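Local structure of DNA ligase (Aquifex aeolicus, 3QWU) at residues C308-K313 and W344-D349. The protein probably acts as an ATP-dependent nucleic acid ligase, binding adenosine in its nucleotidyltransferase pocket and calcium at a separate metal site. Numbering follows the deposited sequence.
Sequences CKFRKK and WRLEFD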
loop_
_atom_site.group_PDB
_atom_site.type_symbol
_atom_site.label_atom_id
_atom_site.label_comp_id
_atom_site.label_asym_id
_atom_site.label_seq_id
_atom_site.Cartn_x
_atom_site.Cartn_y
_atom_site.Cartn_z
ATOM N N CYS A 308 30.574 -5.616 -1.468
ATOM C CA CYS A 308 31.261 -4.513 -2.155
ATOM C C CYS A 308 32.712 -4.412 -1.700
ATOM O O CYS A 308 33.102 -5.047 -0.726
ATOM C CB CYS A 308 30.493 -3.214 -1.952
ATOM S SG CYS A 308 30.277 -2.767 -0.203
ATOM N N LYS A 309 33.511 -3.657 -2.455
ATOM C CA LYS A 309 35.006 -3.609 -2.345
ATOM C C LYS A 309 35.540 -2.230 -1.977
ATOM O O LYS A 309 35.096 -1.244 -2.548
ATOM C CB LYS A 309 35.585 -3.858 -3.717
ATOM C CG LYS A 309 36.218 -5.130 -3.942
ATOM C CD LYS A 309 36.387 -5.314 -5.469
ATOM C CE LYS A 309 37.714 -4.760 -5.976
ATOM N NZ LYS A 309 37.935 -4.920 -7.445
ATOM N N PHE A 310 36.533 -2.150 -1.114
ATOM C CA PHE A 310 37.129 -0.861 -0.801
ATOM C C PHE A 310 38.628 -0.888 -0.938
ATOM O O PHE A 310 39.239 -1.913 -0.716
ATOM C CB PHE A 310 36.852 -0.406 0.622
ATOM C CG PHE A 310 35.432 -0.304 0.963
ATOM C CD1 PHE A 310 34.656 -1.443 1.083
ATOM C CD2 PHE A 310 34.871 0.930 1.251
ATOM C CE1 PHE A 310 33.314 -1.356 1.435
ATOM C CE2 PHE A 310 33.537 1.038 1.637
ATOM C CZ PHE A 310 32.743 -0.099 1.713
ATOM N N ARG A 311 39.200 0.264 -1.270
ATOM C CA ARG A 311 40.644 0.503 -1.204
ATOM C C ARG A 311 41.098 0.668 0.252
ATOM O O ARG A 311 42.189 0.209 0.616
ATOM C CB ARG A 311 41.010 1.731 -2.031
ATOM C CG ARG A 311 40.457 1.629 -3.463
ATOM C CD ARG A 311 41.035 2.636 -4.392
ATOM N NE ARG A 311 42.337 2.205 -4.886
ATOM C CZ ARG A 311 43.115 2.922 -5.699
ATOM N NH1 ARG A 311 44.290 2.419 -6.073
ATOM N NH2 ARG A 311 42.732 4.123 -6.132
ATOM N N LYS A 312 40.236 1.252 1.091
ATOM C CA LYS A 312 40.563 1.456 2.483
ATOM C C LYS A 312 39.586 0.745 3.407
ATOM O O LYS A 312 38.367 0.909 3.273
ATOM C CB LYS A 312 40.480 2.935 2.816
ATOM C CG LYS A 312 41.491 3.817 2.146
ATOM C CD LYS A 312 41.766 5.056 3.038
ATOM C CE LYS A 312 42.720 6.082 2.375
ATOM N NZ LYS A 312 42.917 7.263 3.284
ATOM N N LYS A 313 40.119 0.021 4.379
ATOM C CA LYS A 313 39.327 -0.540 5.491
ATOM C C LYS A 313 38.536 0.480 6.300
ATOM O O LYS A 313 37.376 0.279 6.564
ATOM C CB LYS A 313 40.219 -1.317 6.467
ATOM C CG LYS A 313 39.475 -2.383 7.237
ATOM C CD LYS A 313 40.226 -2.777 8.507
ATOM C CE LYS A 313 39.427 -3.775 9.333
ATOM N NZ LYS A 313 40.030 -3.963 10.702
ATOM N N TRP A 344 39.815 -4.308 0.342
ATOM C CA TRP A 344 39.055 -4.914 1.423
ATOM C C TRP A 344 37.660 -5.314 0.907
ATOM O O TRP A 344 36.907 -4.454 0.455
ATOM C CB TRP A 344 38.967 -3.924 2.565
ATOM C CG TRP A 344 40.282 -3.766 3.192
ATOM C CD1 TRP A 344 41.281 -2.895 2.828
ATOM C CD2 TRP A 344 40.798 -4.541 4.270
ATOM N NE1 TRP A 344 42.374 -3.067 3.644
ATOM C CE2 TRP A 344 42.110 -4.073 4.533
ATOM C CE3 TRP A 344 40.277 -5.587 5.051
ATOM C CZ2 TRP A 344 42.904 -4.604 5.543
ATOM C CZ3 TRP A 344 41.074 -6.119 6.068
ATOM C CH2 TRP A 344 42.375 -5.627 6.302
ATOM N N ARG A 345 37.328 -6.602 0.937
ATOM C CA ARG A 345 35.985 -7.052 0.555
ATOM C C ARG A 345 34.995 -6.949 1.728
ATOM O O ARG A 345 35.284 -7.432 2.831
ATOM C CB ARG A 345 36.024 -8.483 0.035
ATOM C CG ARG A 345 34.693 -9.150 -0.039
ATOM C CD ARG A 345 33.824 -8.508 -1.051
ATOM N NE ARG A 345 34.356 -8.705 -2.383
ATOM C CZ ARG A 345 33.784 -8.282 -3.494
ATOM N NH1 ARG A 345 32.651 -7.588 -3.458
ATOM N NH2 ARG A 345 34.363 -8.534 -4.653
ATOM N N LEU A 346 33.862 -6.284 1.511
ATOM C CA LEU A 346 32.810 -6.219 2.535
ATOM C C LEU A 346 31.565 -6.972 2.088
ATOM O O LEU A 346 31.099 -6.816 0.952
ATOM C CB LEU A 346 32.419 -4.795 2.857
ATOM C CG LEU A 346 31.330 -4.627 3.921
ATOM C CD1 LEU A 346 31.800 -5.095 5.307
ATOM C CD2 LEU A 346 30.939 -3.178 3.944
ATOM N N GLU A 347 31.037 -7.792 2.990
ATOM C CA GLU A 347 29.741 -8.434 2.784
ATOM C C GLU A 347 28.919 -8.132 3.995
ATOM O O GLU A 347 29.406 -8.267 5.101
ATOM C CB GLU A 347 29.857 -9.966 2.677
ATOM C CG GLU A 347 30.592 -10.509 1.468
ATOM C CD GLU A 347 30.444 -12.022 1.328
ATOM O OE1 GLU A 347 29.509 -12.620 1.911
ATOM O OE2 GLU A 347 31.275 -12.618 0.607
ATOM N N PHE A 348 27.662 -7.758 3.813
ATOM C CA PHE A 348 26.831 -7.479 4.973
ATOM C C PHE A 348 25.360 -7.718 4.701
ATOM O O PHE A 348 24.918 -7.754 3.549
ATOM C CB PHE A 348 27.085 -6.052 5.505
ATOM C CG PHE A 348 26.559 -4.966 4.621
ATOM C CD1 PHE A 348 27.349 -4.419 3.620
ATOM C CD2 PHE A 348 25.267 -4.449 4.812
ATOM C CE1 PHE A 348 26.853 -3.390 2.789
ATOM C CE2 PHE A 348 24.773 -3.425 3.994
ATOM C CZ PHE A 348 25.546 -2.910 2.975
ATOM N N ASP A 349 24.620 -7.874 5.798
ATOM C CA ASP A 349 23.219 -8.144 5.748
ATOM C C ASP A 349 22.382 -6.930 6.184
ATOM O O ASP A 349 22.731 -6.249 7.156
ATOM C CB ASP A 349 22.938 -9.349 6.642
ATOM C CG ASP A 349 23.502 -10.668 6.063
ATOM O OD1 ASP A 349 23.843 -10.738 4.841
ATOM O OD2 ASP A 349 23.560 -11.667 6.831
#
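An antiparallel ladder in the C-terminal region joins the edge strand 303-310 to the central strand 343-352 of a three-stranded sheet, pairing Cys308 with Leu346, Lys309 with Arg345 and Phe310 with Trp344. The example illustrates how a ladder sorts side chains: the two hydrogen-bonded pairs place Cys308, Phe310, Trp344 and Leu346 on one face, while Lys309 and Arg345 occupy the other. Leu346 N donates to Cys308 O at 2.7 Å, and Trp344 N reaches Phe310 O at 2.7 Å through a more bent bond (142° at the hydrogen). On the apolar face, Phe310 CE1 rests 3.8 Å from Leu346 CB, and helix 313-325 packs against the same phenyl ring. Lys309 lays its CG over one face of the Arg345 guanidinium, whose charge is met by salt bridges to Glu340 and Glu137; these probably ease the proximity of two like charges. Just beyond the end of strand 303-310, a chi1 of -155° turns CG of Lys313 opposite the backbone N, and the extended chain then passes over the indole of Trp344. A serine in place of Trp344 would probably leave the Lys313 aliphatic chain without its aromatic surface and less fixed. The closest fit is a CH-pi contact, with Lys313 CB 3.8 Å from the centroid of the Trp344 five-membered ring and only 7° off the normal.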